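Local atomic coordinates of probable oxidoreductase (Pseudomonas aeruginosa, PDB entry 4B7C), a protein that probably acts as an NADP-dependent oxidoreductase of the medium-chain dehydrogenase/reductase type, built from a GroES-like domain and a Rossmann-fold domain. Residues B[15-20]-B[56-61]; B[39-44]-B[83-88]; B[133-138]-B[285-290]. All coordinates share one frame; numbering follows the deposited sequence.

Interaction 1. Residues B[15-20]-B[56-61]; sequences QRPSGL and GWMNDA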
loop_
_atom_site.group_PDB
_atom_site.type_symbol
_atom_site.label_atom_id
_atom_site.label_comp_id
_atom_site.label_asym_id
_atom_site.label_seq_id
_atom_site.Cartn_x
_atom_site.Cartn_y
_atom_site.Cartn_z
ATOM N N GLN B 15 -28.527 14.856 -12.964
ATOM C CA GLN B 15 -28.268 13.499 -13.454
ATOM C C GLN B 15 -26.803 13.126 -13.277
ATOM O O GLN B 15 -25.911 13.980 -13.373
ATOM C CB GLN B 15 -28.676 13.345 -14.930
ATOM C CG GLN B 15 -28.009 14.325 -15.881
ATOM C CD GLN B 15 -28.416 14.125 -17.352
ATOM O OE1 GLN B 15 -29.551 13.733 -17.677
ATOM N NE2 GLN B 15 -27.470 14.379 -18.249
ATOM N N ARG B 16 -26.560 11.836 -13.053
ATOM C CA ARG B 16 -25.207 11.326 -12.866
ATOM C C ARG B 16 -24.499 11.389 -14.209
ATOM O O ARG B 16 -24.992 10.825 -15.187
ATOM C CB ARG B 16 -25.222 9.882 -12.332
ATOM C CG ARG B 16 -26.253 9.681 -11.231
ATOM C CD ARG B 16 -25.781 8.875 -10.052
ATOM N NE ARG B 16 -25.138 9.844 -9.207
ATOM C CZ ARG B 16 -25.470 10.216 -7.973
ATOM N NH1 ARG B 16 -26.492 9.702 -7.290
ATOM N NH2 ARG B 16 -24.703 11.135 -7.416
ATOM N N PRO B 17 -23.339 12.065 -14.262
ATOM C CA PRO B 17 -22.627 12.188 -15.525
ATOM C C PRO B 17 -21.923 10.911 -15.962
ATOM O O PRO B 17 -21.467 10.117 -15.127
ATOM C CB PRO B 17 -21.574 13.256 -15.231
ATOM C CG PRO B 17 -21.293 13.114 -13.777
ATOM C CD PRO B 17 -22.581 12.659 -13.149
ATOM N N SER B 18 -21.869 10.727 -17.276
ATOM C CA SER B 18 -20.977 9.788 -17.925
ATOM C C SER B 18 -19.795 10.566 -18.397
ATOM O O SER B 18 -19.958 11.403 -19.263
ATOM C CB SER B 18 -21.677 9.242 -19.179
ATOM O OG SER B 18 -22.105 7.925 -18.986
ATOM N N GLY B 19 -18.612 10.251 -17.888
ATOM C CA GLY B 19 -17.413 10.974 -18.238
ATOM C C GLY B 19 -17.412 12.385 -17.681
ATOM O O GLY B 19 -17.656 12.582 -16.482
ATOM N N LEU B 20 -17.157 13.359 -18.549
ATOM C CA LEU B 20 -17.062 14.748 -18.123
ATOM C C LEU B 20 -18.468 15.274 -17.809
ATOM O O LEU B 20 -19.408 14.969 -18.533
ATOM C CB LEU B 20 -16.409 15.625 -19.222
ATOM C CG LEU B 20 -15.470 16.757 -18.825
ATOM C CD1 LEU B 20 -14.226 16.269 -18.098
ATOM C CD2 LEU B 20 -15.102 17.603 -20.041
ATOM N N GLY B 56 -16.020 12.741 -7.879
ATOM C CA GLY B 56 -16.342 11.539 -7.118
ATOM C C GLY B 56 -17.661 11.664 -6.381
ATOM O O GLY B 56 -18.422 10.695 -6.273
ATOM N N TRP B 57 -17.931 12.850 -5.845
ATOM C CA TRP B 57 -19.164 13.084 -5.065
ATOM C C TRP B 57 -20.392 12.961 -5.909
ATOM O O TRP B 57 -21.489 12.707 -5.390
ATOM C CB TRP B 57 -19.166 14.464 -4.414
ATOM C CG TRP B 57 -17.985 14.740 -3.537
ATOM C CD1 TRP B 57 -17.147 13.818 -2.924
ATOM C CD2 TRP B 57 -17.494 16.052 -3.096
ATOM N NE1 TRP B 57 -16.182 14.452 -2.197
ATOM C CE2 TRP B 57 -16.333 15.790 -2.254
ATOM C CE3 TRP B 57 -17.874 17.362 -3.325
ATOM C CZ2 TRP B 57 -15.596 16.815 -1.674
ATOM C CZ3 TRP B 57 -17.131 18.392 -2.740
ATOM C CH2 TRP B 57 -16.014 18.127 -1.940
ATOM N N MET B 58 -20.219 13.174 -7.211
ATOM C CA MET B 58 -21.324 13.058 -8.161
ATOM C C MET B 58 -21.615 11.615 -8.590
ATOM O O MET B 58 -22.724 11.303 -9.035
ATOM C CB MET B 58 -21.036 13.899 -9.409
ATOM C CG MET B 58 -21.223 15.390 -9.184
ATOM S SD MET B 58 -20.898 16.359 -10.694
ATOM C CE MET B 58 -19.120 16.509 -10.645
ATOM N N ASN B 59 -20.605 10.758 -8.488
ATOM C CA ASN B 59 -20.732 9.347 -8.863
ATOM C C ASN B 59 -21.475 8.508 -7.826
ATOM O O ASN B 59 -21.319 8.721 -6.616
ATOM C CB ASN B 59 -19.335 8.746 -9.113
ATOM C CG ASN B 59 -18.742 9.156 -10.439
ATOM O OD1 ASN B 59 -19.443 9.559 -11.362
ATOM N ND2 ASN B 59 -17.434 9.042 -10.546
ATOM N N ASP B 60 -22.237 7.531 -8.323
ATOM C CA ASP B 60 -23.000 6.596 -7.496
ATOM C C ASP B 60 -22.119 5.381 -7.239
ATOM O O ASP B 60 -21.991 4.442 -8.037
ATOM C CB ASP B 60 -24.360 6.235 -8.115
ATOM C CG ASP B 60 -25.403 5.863 -7.056
ATOM O OD1 ASP B 60 -25.102 5.896 -5.839
ATOM O OD2 ASP B 60 -26.537 5.537 -7.447
ATOM N N ALA B 61 -21.467 5.442 -6.096
ATOM C CA ALA B 61 -20.347 4.587 -5.823
ATOM C C ALA B 61 -20.055 4.804 -4.365
ATOM O O ALA B 61 -20.138 5.922 -3.880
ATOM C CB ALA B 61 -19.148 4.978 -6.675
HETATM O O HOH W 1 -21.974 9.368 -12.376
#

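Interaction 2. Residues B[39-44]-B[83-88]; sequences GQILVK and LVSKHP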
loop_
_atom_site.group_PDB
_atom_site.type_symbol
_atom_site.label_atom_id
_atom_site.label_comp_id
_atom_site.label_asym_id
_atom_site.label_seq_id
_atom_site.Cartn_x
_atom_site.Cartn_y
_atom_site.Cartn_z
ATOM N N GLY B 39 -30.792 24.328 16.806
ATOM C CA GLY B 39 -29.574 23.552 16.522
ATOM C C GLY B 39 -29.019 23.774 15.128
ATOM O O GLY B 39 -28.058 23.122 14.711
ATOM N N GLN B 40 -29.605 24.726 14.408
ATOM C CA GLN B 40 -29.120 25.079 13.071
ATOM C C GLN B 40 -28.557 26.496 13.008
ATOM O O GLN B 40 -28.819 27.332 13.876
ATOM C CB GLN B 40 -30.247 24.936 12.042
ATOM C CG GLN B 40 -30.848 23.534 11.961
ATOM C CD GLN B 40 -31.850 23.409 10.816
ATOM O OE1 GLN B 40 -32.487 24.385 10.436
ATOM N NE2 GLN B 40 -32.012 22.202 10.289
ATOM N N ILE B 41 -27.808 26.756 11.944
ATOM C CA ILE B 41 -27.371 28.109 11.608
ATOM C C ILE B 41 -27.771 28.472 10.179
ATOM O O ILE B 41 -28.013 27.600 9.334
ATOM C CB ILE B 41 -25.861 28.302 11.789
ATOM C CG1 ILE B 41 -25.063 27.450 10.799
ATOM C CG2 ILE B 41 -25.465 28.003 13.240
ATOM C CD1 ILE B 41 -23.575 27.735 10.853
ATOM N N LEU B 42 -27.874 29.777 9.938
ATOM C CA LEU B 42 -28.097 30.341 8.600
ATOM C C LEU B 42 -26.846 31.095 8.205
ATOM O O LEU B 42 -26.428 32.041 8.898
ATOM C CB LEU B 42 -29.321 31.269 8.564
ATOM C CG LEU B 42 -29.455 32.228 7.352
ATOM C CD1 LEU B 42 -29.546 31.461 6.044
ATOM C CD2 LEU B 42 -30.622 33.206 7.459
ATOM N N VAL B 43 -26.256 30.686 7.089
ATOM C CA VAL B 43 -25.000 31.257 6.609
ATOM C C VAL B 43 -25.168 31.862 5.217
ATOM O O VAL B 43 -25.764 31.245 4.323
ATOM C CB VAL B 43 -23.873 30.213 6.529
ATOM C CG1 VAL B 43 -22.646 30.804 5.856
ATOM C CG2 VAL B 43 -23.509 29.673 7.910
ATOM N N LYS B 44 -24.662 33.087 5.042
ATOM C CA LYS B 44 -24.553 33.686 3.714
ATOM C C LYS B 44 -23.260 33.194 3.091
ATOM O O LYS B 44 -22.178 33.510 3.574
ATOM C CB LYS B 44 -24.557 35.217 3.767
ATOM C CG LYS B 44 -24.308 35.880 2.410
ATOM C CD LYS B 44 -25.453 35.653 1.427
ATOM C CE LYS B 44 -25.067 35.909 -0.038
ATOM N NZ LYS B 44 -24.543 34.698 -0.756
ATOM N N LEU B 83 -25.424 34.578 9.649
ATOM C CA LEU B 83 -26.429 35.632 9.772
ATOM C C LEU B 83 -27.327 35.408 10.983
ATOM O O LEU B 83 -27.666 36.347 11.704
ATOM C CB LEU B 83 -27.301 35.697 8.515
ATOM C CG LEU B 83 -26.564 35.993 7.203
ATOM C CD1 LEU B 83 -27.625 36.198 6.132
ATOM C CD2 LEU B 83 -25.690 37.245 7.286
ATOM N N VAL B 84 -27.738 34.160 11.169
ATOM C CA VAL B 84 -28.567 33.758 12.300
ATOM C C VAL B 84 -28.055 32.448 12.850
ATOM O O VAL B 84 -27.835 31.503 12.088
ATOM C CB VAL B 84 -30.050 33.528 11.927
ATOM C CG1 VAL B 84 -30.797 32.947 13.118
ATOM C CG2 VAL B 84 -30.701 34.807 11.421
ATOM N N SER B 85 -27.915 32.381 14.169
ATOM C CA SER B 85 -27.548 31.145 14.848
ATOM C C SER B 85 -28.540 30.726 15.919
ATOM O O SER B 85 -28.935 31.520 16.767
ATOM C CB SER B 85 -26.177 31.247 15.497
ATOM O OG SER B 85 -25.904 30.063 16.234
ATOM N N LYS B 86 -28.952 29.462 15.844
ATOM C CA LYS B 86 -29.699 28.806 16.932
ATOM C C LYS B 86 -28.889 27.621 17.472
ATOM O O LYS B 86 -29.419 26.565 17.787
ATOM C CB LYS B 86 -31.085 28.380 16.454
ATOM C CG LYS B 86 -32.019 29.564 16.241
ATOM C CD LYS B 86 -33.358 29.119 15.687
ATOM C CE LYS B 86 -34.242 30.310 15.366
ATOM N NZ LYS B 86 -35.442 29.871 14.641
ATOM N N HIS B 87 -27.580 27.826 17.511
ATOM C CA HIS B 87 -26.602 26.826 17.926
ATOM C C HIS B 87 -25.605 27.509 18.834
ATOM O O HIS B 87 -25.034 28.530 18.457
ATOM C CB HIS B 87 -25.895 26.246 16.700
ATOM C CG HIS B 87 -25.040 25.034 16.994
ATOM N ND1 HIS B 87 -23.905 25.110 17.698
ATOM C CD2 HIS B 87 -25.185 23.699 16.635
ATOM C CE1 HIS B 87 -23.353 23.893 17.798
ATOM N NE2 HIS B 87 -24.137 23.029 17.141
ATOM N N PRO B 88 -25.382 26.959 20.037
ATOM C CA PRO B 88 -24.515 27.625 21.045
ATOM C C PRO B 88 -23.036 27.771 20.656
ATOM O O PRO B 88 -22.330 28.580 21.230
ATOM C CB PRO B 88 -24.637 26.736 22.282
ATOM C CG PRO B 88 -25.308 25.488 21.848
ATOM C CD PRO B 88 -25.897 25.657 20.493
#

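Interaction 3. Residues B[133-138]-B[285-290]; sequences TGMTAY and QRFPEG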
loop_
_atom_site.group_PDB
_atom_site.type_symbol
_atom_site.label_atom_id
_atom_site.label_comp_id
_atom_site.label_asym_id
_atom_site.label_seq_id
_atom_site.Cartn_x
_atom_site.Cartn_y
_atom_site.Cartn_z
ATOM N N THR B 133 -7.520 21.921 1.396
ATOM C CA THR B 133 -6.414 21.535 0.507
ATOM C C THR B 133 -5.085 21.657 1.232
ATOM O O THR B 133 -4.242 20.759 1.183
ATOM C CB THR B 133 -6.386 22.350 -0.801
ATOM O OG1 THR B 133 -6.322 23.734 -0.496
ATOM C CG2 THR B 133 -7.627 22.064 -1.643
ATOM N N GLY B 134 -4.909 22.772 1.932
ATOM C CA GLY B 134 -3.689 23.030 2.702
ATOM C C GLY B 134 -3.504 22.057 3.858
ATOM O O GLY B 134 -2.403 21.557 4.095
ATOM N N MET B 135 -4.588 21.777 4.572
ATOM C CA MET B 135 -4.542 20.806 5.678
ATOM C C MET B 135 -4.374 19.362 5.170
ATOM O O MET B 135 -3.778 18.533 5.840
ATOM C CB MET B 135 -5.773 20.917 6.567
ATOM C CG MET B 135 -5.824 22.181 7.428
ATOM S SD MET B 135 -4.379 22.456 8.463
ATOM C CE MET B 135 -3.180 23.247 7.376
ATOM N N THR B 136 -4.893 19.070 3.984
ATOM C CA THR B 136 -4.632 17.769 3.347
ATOM C C THR B 136 -3.120 17.608 3.144
ATOM O O THR B 136 -2.532 16.609 3.531
ATOM C CB THR B 136 -5.359 17.618 2.001
ATOM O OG1 THR B 136 -6.760 17.617 2.230
ATOM C CG2 THR B 136 -4.960 16.286 1.266
ATOM N N ALA B 137 -2.499 18.624 2.544
ATOM C CA ALA B 137 -1.053 18.622 2.303
ATOM C C ALA B 137 -0.304 18.446 3.606
ATOM O O ALA B 137 0.604 17.626 3.716
ATOM C CB ALA B 137 -0.609 19.922 1.607
ATOM N N TYR B 138 -0.686 19.245 4.589
ATOM C CA TYR B 138 -0.011 19.283 5.881
ATOM C C TYR B 138 -0.038 17.922 6.580
ATOM O O TYR B 138 1.012 17.368 6.930
ATOM C CB TYR B 138 -0.691 20.331 6.768
ATOM C CG TYR B 138 -0.022 20.576 8.088
ATOM C CD1 TYR B 138 0.979 21.540 8.214
ATOM C CD2 TYR B 138 -0.414 19.881 9.232
ATOM C CE1 TYR B 138 1.588 21.774 9.430
ATOM C CE2 TYR B 138 0.191 20.117 10.458
ATOM C CZ TYR B 138 1.191 21.063 10.549
ATOM O OH TYR B 138 1.787 21.313 11.759
ATOM N N GLN B 285 -9.516 17.141 14.776
ATOM C CA GLN B 285 -9.116 17.515 16.133
ATOM C C GLN B 285 -7.778 18.248 16.196
ATOM O O GLN B 285 -7.485 18.920 17.174
ATOM C CB GLN B 285 -9.058 16.277 17.021
ATOM C CG GLN B 285 -8.789 16.529 18.511
ATOM C CD GLN B 285 -8.880 15.292 19.392
ATOM O OE1 GLN B 285 -9.539 14.302 19.059
ATOM N NE2 GLN B 285 -8.231 15.364 20.540
ATOM N N ARG B 286 -6.969 18.076 15.163
ATOM C CA ARG B 286 -5.636 18.671 15.120
ATOM C C ARG B 286 -5.574 19.900 14.216
ATOM O O ARG B 286 -4.516 20.485 14.055
ATOM C CB ARG B 286 -4.610 17.625 14.692
ATOM C CG ARG B 286 -4.388 16.554 15.756
ATOM C CD ARG B 286 -3.626 15.356 15.211
ATOM N NE ARG B 286 -2.257 15.711 14.819
ATOM C CZ ARG B 286 -1.348 14.878 14.305
ATOM N NH1 ARG B 286 -1.628 13.595 14.095
ATOM N NH2 ARG B 286 -0.138 15.330 13.996
ATOM N N PHE B 287 -6.711 20.296 13.652
ATOM C CA PHE B 287 -6.765 21.475 12.784
ATOM C C PHE B 287 -6.188 22.753 13.424
ATOM O O PHE B 287 -5.392 23.430 12.796
ATOM C CB PHE B 287 -8.181 21.756 12.274
ATOM C CG PHE B 287 -8.663 20.805 11.201
ATOM C CD1 PHE B 287 -7.816 19.856 10.624
ATOM C CD2 PHE B 287 -9.979 20.878 10.758
ATOM C CE1 PHE B 287 -8.280 19.007 9.632
ATOM C CE2 PHE B 287 -10.448 20.035 9.762
ATOM C CZ PHE B 287 -9.598 19.093 9.204
ATOM N N PRO B 288 -6.550 23.057 14.677
ATOM C CA PRO B 288 -6.012 24.293 15.268
ATOM C C PRO B 288 -4.493 24.407 15.266
ATOM O O PRO B 288 -3.969 25.458 14.907
ATOM C CB PRO B 288 -6.551 24.264 16.702
ATOM C CG PRO B 288 -7.814 23.480 16.596
ATOM C CD PRO B 288 -7.487 22.388 15.595
ATOM N N GLU B 289 -3.785 23.341 15.623
ATOM C CA GLU B 289 -2.309 23.404 15.632
ATOM C C GLU B 289 -1.755 23.441 14.213
ATOM O O GLU B 289 -0.793 24.140 13.943
ATOM C CB GLU B 289 -1.632 22.307 16.464
ATOM C CG GLU B 289 -2.178 20.926 16.321
ATOM C CD GLU B 289 -3.019 20.788 17.587
ATOM O OE1 GLU B 289 -4.168 21.242 17.640
ATOM O OE2 GLU B 289 -2.422 20.423 18.632
ATOM N N GLY B 290 -2.395 22.716 13.309
ATOM C CA GLY B 290 -2.008 22.712 11.904
ATOM C C GLY B 290 -2.198 24.068 11.223
ATOM O O GLY B 290 -1.296 24.575 10.552
#

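Interaction 1. Residues B[15-20]-B[56-61]
Arg16 reaches across from a loop of the GroES-like N-terminal domain to segment 56-61, which carries the end of helix 53-58, and grips the backbone oxygen of Met58 with the side of its guanidinium. NE donates to Met58 O at 2.8 Å and NH2 to the same Met58 O at 2.6 Å, a side-on fork converging on one acceptor. The oxygen lies close to the guanidinium plane, but the two nitrogens see its carbonyl differently: NE is tilted only 19° from the carbonyl plane, whereas NH2 stands 57° above it. Bends at chi2 and chi3 turn the guanidinium onto this oxygen. NH2 also donates to Val68 O, which helps fix the rotation of the group. Asp60 approaches over one guanidinium face, its CB 3.6 Å from Arg16 CD. Its carboxylate plane is turned 33° from the guanidinium; no N-H points at OD2, so any attraction is probably a general charge effect. Beside the arginine's contact, Pro17 CD packs on Met58 CB at 4.2 Å. Asn59 OD1, which also accepts from Arg55 NH1, is tied to the loop by a water that donates to Pro17 O at 2.9 Å and to Asn59 OD1 at 2.7 Å.

Interaction 2. Residues B[39-44]-B[83-88]
A classic beta bulge marks the pairing of strands 41-49 and 77-85, antiparallel neighbours in the sheet of the GroES-like domain: Leu83 and Val84 both lie opposite Leu42. Leu42 O takes the N-H of Leu83, with Leu83 N 2.8 Å from Leu42 O. The Val84 N-H reaches the same oxygen only weakly, Val84 N standing 3.4 Å from Leu42 O. Leu42 N donates in return to Val84 O at 2.8 Å. Leu42 and Val84 form a hydrogen-bonded pair; Ile41 and Ser85 form the adjoining non-hydrogen-bonded one. Beyond the regular strand the ladder runs on through Lys86 N to Gln40 O and Gly39 N to Lys86 O, the latter 2.8 Å long.

The two faces differ in character. On one, Leu42 CB meets Val84 CB at 4.1 Å, and Leu42 packs further on Tyr105 and Ile107 of strand 105-108. On the other, Ile41 holds CG1 between its backbone N and carbonyl carbon (chi1 66°), which leaves the CG2 branch facing the partner strand, 3.7 Å from Ser85 OG and 3.9 Å from His87 CB. Ser85 OG accepts from His87 N at 3.1 Å, closing an ST turn, and is also bonded to Phe90 O. The imidazole of His87 brings its CD2 edge to Gly39 O, which lies near the ring plane, and its ND1 is hydrogen-bonded to Gly89 N. Gly39 has positive phi, a backbone shape that glycine adopts readily. The whole is an antiparallel ladder that takes up one extra residue in a classic bulge and ends in an ST turn.

Interaction 3. Residues B[133-138]-B[285-290]
Tyr138 N donates to Gly134 O at 2.9 Å within helix 132-145, part of the helical frame that holds Tyr138 and Met135 against Gly290, at the start of helix 287-299. This is helix-to-helix packing, probably close to where the two domains of the medium-chain dehydrogenase fold join: helix 132-145 leads to the first strand of the Rossmann sheet, 152-155, and helix 287-299 follows its last strand, 274-277. No hydrogen bond crosses between the two segments.

Gly290 is the point of closest approach. With CG anti to the backbone N (chi1 -174°), Tyr138 lays a ring face over the glycine, whose CA sits 4.1 Å from the Tyr138 ring centroid and 28° off the ring normal, a CH-pi contact. The nearest ring atom, Tyr138 CE2, is 3.7 Å from Gly290 CA. The hydroxyl at the far end of the ring is bonded to Glu293 OE1, about one helical turn on, so ring and phenol are both held by the same helix.

Met135 comes in beside the tyrosine, pointing at the same backbone. Folded at chi2 and chi3, its thioether curls so that SD lies 3.9 Å from Gly290 C. Glycine's lack of a side chain lets both groups come this near the helix. Met135 also packs on Leu291 and Met294. Nearer its own backbone, Met135 CB touches the ring of Phe287 obliquely, at CE1, 4.4 Å away, and Phe287 also rests on Met132, Phe139 and Val280. The thioether methyl completes the contact, with Met135 CE 3.9 Å from Gly290 O.

How the interactions relate
Interactions 1 and 2 both belong to the GroES-like part of the chain and are linked in sequence: strand 41-49 of interaction 2 leads into helix 53-58 of interaction 1, which in turn leads on to strand 77-85, so their segments alternate along the chain. They do not touch; their centres are 31 Å apart and their nearest atoms about 16 Å. Interaction 3 follows both in sequence and joins the helix that comes before the first Rossmann strand to the helix that comes after the last. Its nearest atoms come within about 9 Å of interaction 1, although the two contacts lie on opposite sides of the chain's centre, and within about 15 Å of interaction 2.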